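Local structure of serine-pyruvate aminotransferase (AgxT) (Sulfolobus solfataricus, 3ZRP) at residues N85-D90 with E137-V142; L81-G86 with V131-V136. The protein uses pyridoxal 5'-phosphate to carry out transamination, probably passing the amino group of L-serine to pyruvate, and perhaps that of alanine to glyoxylate. All coordinates share one frame; numbering follows the deposited sequence.

Interaction 1 of 2, residues N85-D90 with E137-V142. With PLP (pyridoxal-5'-phosphate), chain C.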
loop_
_atom_site.group_PDB
_atom_site.type_symbol
_atom_site.label_atom_id
_atom_site.label_comp_id
_atom_site.label_asym_id
_atom_site.label_seq_id
_atom_site.Cartn_x
_atom_site.Cartn_y
_atom_site.Cartn_z
ATOM N N ASN A 85 24.860 7.731 1.054
ATOM C CA ASN A 85 25.425 8.418 -0.103
ATOM C C ASN A 85 24.541 9.501 -0.691
ATOM O O ASN A 85 24.899 10.106 -1.697
ATOM C CB ASN A 85 25.788 7.415 -1.189
ATOM C CG ASN A 85 26.758 6.402 -0.707
ATOM O OD1 ASN A 85 27.662 6.732 0.077
ATOM N ND2 ASN A 85 26.591 5.158 -1.128
ATOM N N GLY A 86 23.394 9.767 -0.071
ATOM C CA GLY A 86 22.469 10.778 -0.624
ATOM C C GLY A 86 21.082 10.668 -0.035
ATOM O O GLY A 86 20.922 10.125 1.049
ATOM N N VAL A 87 20.100 11.239 -0.737
ATOM C CA VAL A 87 18.682 11.304 -0.300
ATOM C C VAL A 87 18.094 10.050 0.336
ATOM O O VAL A 87 17.447 10.115 1.382
ATOM C CB VAL A 87 17.765 11.697 -1.531
ATOM C CG1 VAL A 87 16.277 11.673 -1.168
ATOM C CG2 VAL A 87 18.156 13.041 -2.053
ATOM N N PHE A 88 18.261 8.901 -0.315
ATOM C CA PHE A 88 17.610 7.698 0.180
ATOM C C PHE A 88 18.413 6.980 1.288
ATOM O O PHE A 88 17.828 6.306 2.139
ATOM C CB PHE A 88 17.180 6.788 -0.978
ATOM C CG PHE A 88 16.123 7.415 -1.851
ATOM C CD1 PHE A 88 14.790 7.428 -1.435
ATOM C CD2 PHE A 88 16.468 8.086 -3.020
ATOM C CE1 PHE A 88 13.795 8.046 -2.226
ATOM C CE2 PHE A 88 15.497 8.716 -3.806
ATOM C CZ PHE A 88 14.153 8.686 -3.408
ATOM N N GLY A 89 19.734 7.169 1.320
ATOM C CA GLY A 89 20.478 6.870 2.555
ATOM C C GLY A 89 19.953 7.709 3.715
ATOM O O GLY A 89 19.704 7.213 4.816
ATOM N N ASP A 90 19.745 9.002 3.461
ATOM C CA ASP A 90 19.247 9.888 4.490
ATOM C C ASP A 90 17.850 9.490 4.969
ATOM O O ASP A 90 17.483 9.772 6.109
ATOM C CB ASP A 90 19.252 11.337 3.986
ATOM C CG ASP A 90 20.680 11.901 3.844
ATOM O OD1 ASP A 90 21.669 11.305 4.327
ATOM O OD2 ASP A 90 20.820 12.936 3.217
ATOM N N GLU A 137 22.116 4.548 -4.796
ATOM C CA GLU A 137 21.560 5.827 -4.394
ATOM C C GLU A 137 20.980 6.558 -5.603
ATOM O O GLU A 137 21.695 7.157 -6.414
ATOM C CB GLU A 137 22.630 6.681 -3.688
ATOM C CG GLU A 137 22.202 8.084 -3.316
ATOM C CD GLU A 137 20.917 8.114 -2.506
ATOM O OE1 GLU A 137 20.879 7.511 -1.401
ATOM O OE2 GLU A 137 19.953 8.765 -2.970
ATOM N N THR A 138 19.656 6.520 -5.696
ATOM C CA THR A 138 18.902 7.009 -6.842
ATOM C C THR A 138 19.117 8.493 -7.092
ATOM O O THR A 138 19.062 8.926 -8.234
ATOM C CB THR A 138 17.394 6.733 -6.608
ATOM O OG1 THR A 138 17.245 5.368 -6.238
ATOM C CG2 THR A 138 16.542 7.021 -7.886
ATOM N N SER A 139 19.403 9.264 -6.042
ATOM C CA SER A 139 19.600 10.710 -6.243
ATOM C C SER A 139 20.862 11.044 -7.071
ATOM O O SER A 139 20.890 12.056 -7.763
ATOM C CB SER A 139 19.633 11.471 -4.928
ATOM O OG SER A 139 20.716 11.019 -4.149
ATOM N N THR A 140 21.872 10.185 -7.016
ATOM C CA THR A 140 23.170 10.503 -7.640
ATOM C C THR A 140 23.612 9.451 -8.658
ATOM O O THR A 140 24.602 9.642 -9.360
ATOM C CB THR A 140 24.296 10.623 -6.586
ATOM O OG1 THR A 140 24.439 9.379 -5.892
ATOM C CG2 THR A 140 24.044 11.755 -5.580
ATOM N N GLY A 141 22.890 8.333 -8.716
ATOM C CA GLY A 141 23.254 7.198 -9.570
ATOM C C GLY A 141 24.527 6.500 -9.124
ATOM O O GLY A 141 25.233 5.914 -9.928
ATOM N N VAL A 142 24.794 6.529 -7.820
ATOM C CA VAL A 142 26.013 5.968 -7.241
ATOM C C VAL A 142 25.735 4.615 -6.587
ATOM O O VAL A 142 24.851 4.499 -5.728
ATOM C CB VAL A 142 26.611 6.963 -6.217
ATOM C CG1 VAL A 142 27.673 6.313 -5.361
ATOM C CG2 VAL A 142 27.189 8.182 -6.937
HETATM N N1 PLP C . 15.223 3.833 -1.757
HETATM C C2 PLP C . 15.649 4.132 -3.031
HETATM C C2A PLP C . 17.088 3.877 -3.393
HETATM C C3 PLP C . 14.747 4.648 -3.989
HETATM O O3 PLP C . 15.132 4.870 -5.133
HETATM C C4 PLP C . 13.406 4.862 -3.652
HETATM C C4A PLP C . 12.445 5.388 -4.726
HETATM C C5 PLP C . 13.015 4.568 -2.328
HETATM C C6 PLP C . 13.920 4.028 -1.390
HETATM C C5A PLP C . 11.613 4.767 -1.833
HETATM O O4P PLP C . 10.658 3.882 -2.424
HETATM P P PLP C . 9.101 4.183 -2.456
HETATM O O1P PLP C . 8.575 2.978 -3.170
HETATM O O2P PLP C . 9.026 5.445 -3.250
HETATM O O3P PLP C . 8.736 4.310 -1.019
HETATM O O HOH W 1 22.513 6.298 0.099
HETATM O O HOH W 2 24.754 4.033 -2.675
HETATM O O HOH W 3 26.429 9.775 -3.993
#

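Interaction 2 of 2, residues L81-G86 with V131-V136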
loop_
_atom_site.group_PDB
_atom_site.type_symbol
_atom_site.label_atom_id
_atom_site.label_comp_id
_atom_site.label_asym_id
_atom_site.label_seq_id
_atom_site.Cartn_x
_atom_site.Cartn_y
_atom_site.Cartn_z
ATOM N N LEU A 81 24.061 2.238 12.643
ATOM C CA LEU A 81 24.946 2.978 11.725
ATOM C C LEU A 81 24.361 2.989 10.301
ATOM O O LEU A 81 24.151 1.935 9.694
ATOM C CB LEU A 81 26.342 2.342 11.697
ATOM C CG LEU A 81 27.332 3.078 10.772
ATOM C CD1 LEU A 81 27.724 4.441 11.325
ATOM C CD2 LEU A 81 28.554 2.193 10.504
ATOM N N VAL A 82 24.068 4.184 9.812
ATOM C CA VAL A 82 23.595 4.390 8.433
ATOM C C VAL A 82 24.735 4.887 7.548
ATOM O O VAL A 82 25.379 5.898 7.838
ATOM C CB VAL A 82 22.467 5.432 8.391
ATOM C CG1 VAL A 82 22.024 5.694 6.916
ATOM C CG2 VAL A 82 21.300 4.957 9.235
ATOM N N VAL A 83 24.957 4.175 6.453
ATOM C CA VAL A 83 25.954 4.567 5.445
ATOM C C VAL A 83 25.200 5.226 4.289
ATOM O O VAL A 83 24.658 4.529 3.434
ATOM C CB VAL A 83 26.717 3.324 4.961
ATOM C CG1 VAL A 83 27.781 3.734 3.941
ATOM C CG2 VAL A 83 27.421 2.597 6.194
ATOM N N SER A 84 25.137 6.558 4.304
ATOM C CA SER A 84 24.329 7.337 3.377
ATOM C C SER A 84 25.109 8.113 2.304
ATOM O O SER A 84 25.872 9.048 2.606
ATOM C CB SER A 84 23.498 8.342 4.148
ATOM O OG SER A 84 22.831 9.196 3.238
ATOM N N ASN A 85 24.860 7.731 1.054
ATOM C CA ASN A 85 25.425 8.418 -0.103
ATOM C C ASN A 85 24.541 9.501 -0.691
ATOM O O ASN A 85 24.899 10.106 -1.697
ATOM C CB ASN A 85 25.788 7.415 -1.189
ATOM C CG ASN A 85 26.758 6.402 -0.707
ATOM O OD1 ASN A 85 27.662 6.732 0.077
ATOM N ND2 ASN A 85 26.591 5.158 -1.128
ATOM N N GLY A 86 23.394 9.767 -0.071
ATOM C CA GLY A 86 22.469 10.778 -0.624
ATOM C C GLY A 86 21.082 10.668 -0.035
ATOM O O GLY A 86 20.922 10.125 1.049
ATOM N N VAL A 131 23.566 -2.137 10.725
ATOM C CA VAL A 131 24.151 -1.281 9.711
ATOM C C VAL A 131 23.227 -1.248 8.481
ATOM O O VAL A 131 22.831 -2.290 7.971
ATOM C CB VAL A 131 25.583 -1.758 9.297
ATOM C CG1 VAL A 131 26.154 -0.816 8.231
ATOM C CG2 VAL A 131 26.488 -1.810 10.539
ATOM N N ALA A 132 22.902 -0.039 8.029
ATOM C CA ALA A 132 22.055 0.176 6.861
ATOM C C ALA A 132 22.871 0.699 5.692
ATOM O O ALA A 132 23.558 1.742 5.802
ATOM C CB ALA A 132 20.892 1.179 7.186
ATOM N N LEU A 133 22.757 0.000 4.559
ATOM C CA LEU A 133 23.438 0.379 3.316
ATOM C C LEU A 133 22.397 0.712 2.231
ATOM O O LEU A 133 21.258 0.237 2.303
ATOM C CB LEU A 133 24.311 -0.778 2.843
ATOM C CG LEU A 133 25.332 -1.429 3.785
ATOM C CD1 LEU A 133 26.094 -2.490 2.990
ATOM C CD2 LEU A 133 26.304 -0.395 4.330
ATOM N N THR A 134 22.790 1.515 1.237
ATOM C CA THR A 134 21.988 1.710 0.019
ATOM C C THR A 134 22.745 1.128 -1.153
ATOM O O THR A 134 23.860 1.615 -1.467
ATOM C CB THR A 134 21.766 3.209 -0.258
ATOM O OG1 THR A 134 21.340 3.849 0.947
ATOM C CG2 THR A 134 20.719 3.435 -1.381
ATOM N N HIS A 135 22.153 0.142 -1.844
ATOM C CA HIS A 135 22.870 -0.477 -2.980
ATOM C C HIS A 135 23.086 0.530 -4.123
ATOM O O HIS A 135 24.221 0.770 -4.563
ATOM C CB HIS A 135 22.194 -1.749 -3.450
ATOM C CG HIS A 135 23.073 -2.624 -4.286
ATOM N ND1 HIS A 135 22.694 -3.888 -4.683
ATOM C CD2 HIS A 135 24.344 -2.445 -4.740
ATOM C CE1 HIS A 135 23.682 -4.442 -5.370
ATOM N NE2 HIS A 135 24.691 -3.584 -5.423
ATOM N N VAL A 136 22.000 1.155 -4.586
ATOM C CA VAL A 136 22.122 2.245 -5.551
ATOM C C VAL A 136 21.388 3.450 -4.991
ATOM O O VAL A 136 20.206 3.351 -4.706
ATOM C CB VAL A 136 21.522 1.839 -6.918
ATOM C CG1 VAL A 136 21.386 3.062 -7.847
ATOM C CG2 VAL A 136 22.355 0.723 -7.572
HETATM O O HOH W 4 25.300 2.894 1.406
HETATM O O HOH W 1 22.513 6.298 0.099
HETATM O O HOH W 2 24.754 4.033 -2.675
#

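Interaction 1 of 2, residues N85-D90 with E137-V142
Glu137 pushes its carboxylate against the start of helix 87-96, where backbone amides take hold of it. Its OE2 receives Phe88 N on the syn lone pair, at 3.2 Å and almost perfectly straight (177°), while OE1 takes Gly89 N at 3.0 Å. CG anti to the backbone N (chi1 175°), followed by a bend at chi2, folds the acid over to these donors. Ser139 grips OE2 as well: OG comes from above the carboxylate plane at 2.7 Å, and N arrives on the anti side. The helix end would probably stabilise negative charge here. An alanine in place of Glu137 would probably leave the Phe88 and Gly89 amides without the carboxylate that accepts from both, and the Ser139 hydroxyl freer to turn.

Helix start and acid together flank the cofactor pocket of this class-V aminotransferase, and Gly141 and Val142 both face Glu137, forming a G1 beta bulge. The pyridine ring of PLP lies over one Phe88 face, its C3 3.6 Å above the plane; Val87 CG1 covers the opposite face. Tyr240 of the second subunit also packs on Phe88. Thr138 OG1 meets PLP O3 in a hydrogen bond whose length is doubtfully short, and bonds Ser166 too.

Among the apolar contacts, Val87 CG2 rests on Ser139 CB at 3.6 Å, and the Phe88 ring meets Thr138 CB obliquely. Water 3 joins Asn85 O to Thr140 OG1.

Interaction 2 of 2, residues L81-G86 with V131-V136
The flat peptide units Leu81-Val82 and Val131-Ala132 meet within the sheet, where Ala132 N is hydrogen-bonded to Leu81 O at 2.9 Å. Leu81 and Val131 point to one face of this ribbon, Val82 and Ala132 to the other. The flat side-chain amide of Asn85 reaches the second strand through water 2, which its ND2 donates to and which in turn donates to Thr134 O; its ND2 also bonds Glu144 OE1, its strongest polar partner, and its OD1 accepts from Val114 N.

The pairing is parallel, with strand directions 12° apart. Besides the amide, Leu81 O takes a CA-H...O contact from Val131 CA at 3.2 Å. Val83 N then bonds Ala132 O at 2.9 Å. On the Leu81 face, Val83 and Leu133 lie side by side: the Leu133 CA-CB bond leans away, but CG set beside its backbone N (chi1 -53°) returns CD2 to within 3.7 Å of Val83 CG2. Val131 CG1 reaches that same methyl at 4.2 Å. Val119 of helix 116-125 packs on both Leu81 and Val83; this helix belongs to the beta-alpha-beta crossover from strand 102-106 to strand 128-134, which passes over strand 79-83 in the large mixed sheet.

Beyond Val83 the strands part. Val83 O and Thr134 N are 4.2 Å apart, and water 4 bridges them, donating a hydrogen bond to Val83 O at 2.7 Å and accepting from Thr134 N at 2.9 Å. Water 1 accepts from Asn85 N and also bonds Thr134 OG1. The chemistry thus changes along the contact, from direct backbone bonds flanked by hydrocarbon to bridging waters that supply the missing partners of diverging polar groups near the cofactor.

How the interactions relate
The two contacts touch, with centres 8 Å apart, and both start from the same chain segment: the chain leaves strand 79-83 of interaction 2 and passes through Asn85 and Gly86, which they share, into helix 87-96 of interaction 1. The partner segments likewise follow each other, strand 128-134 giving way to the turn at 137-142. Waters 1 and 2 belong to both. Ser84 OG, on the strand side, probably hydrogen-bonds Asp90 OD1 on the helix, and Gly89 packs on Val82 and Thr134. Two neighbouring parallel strands of the large sheet therefore end together at the PLP pocket, where interaction 2 pairs the strands and interaction 1 joins what follows them, bringing Phe88 and Thr138 to the cofactor.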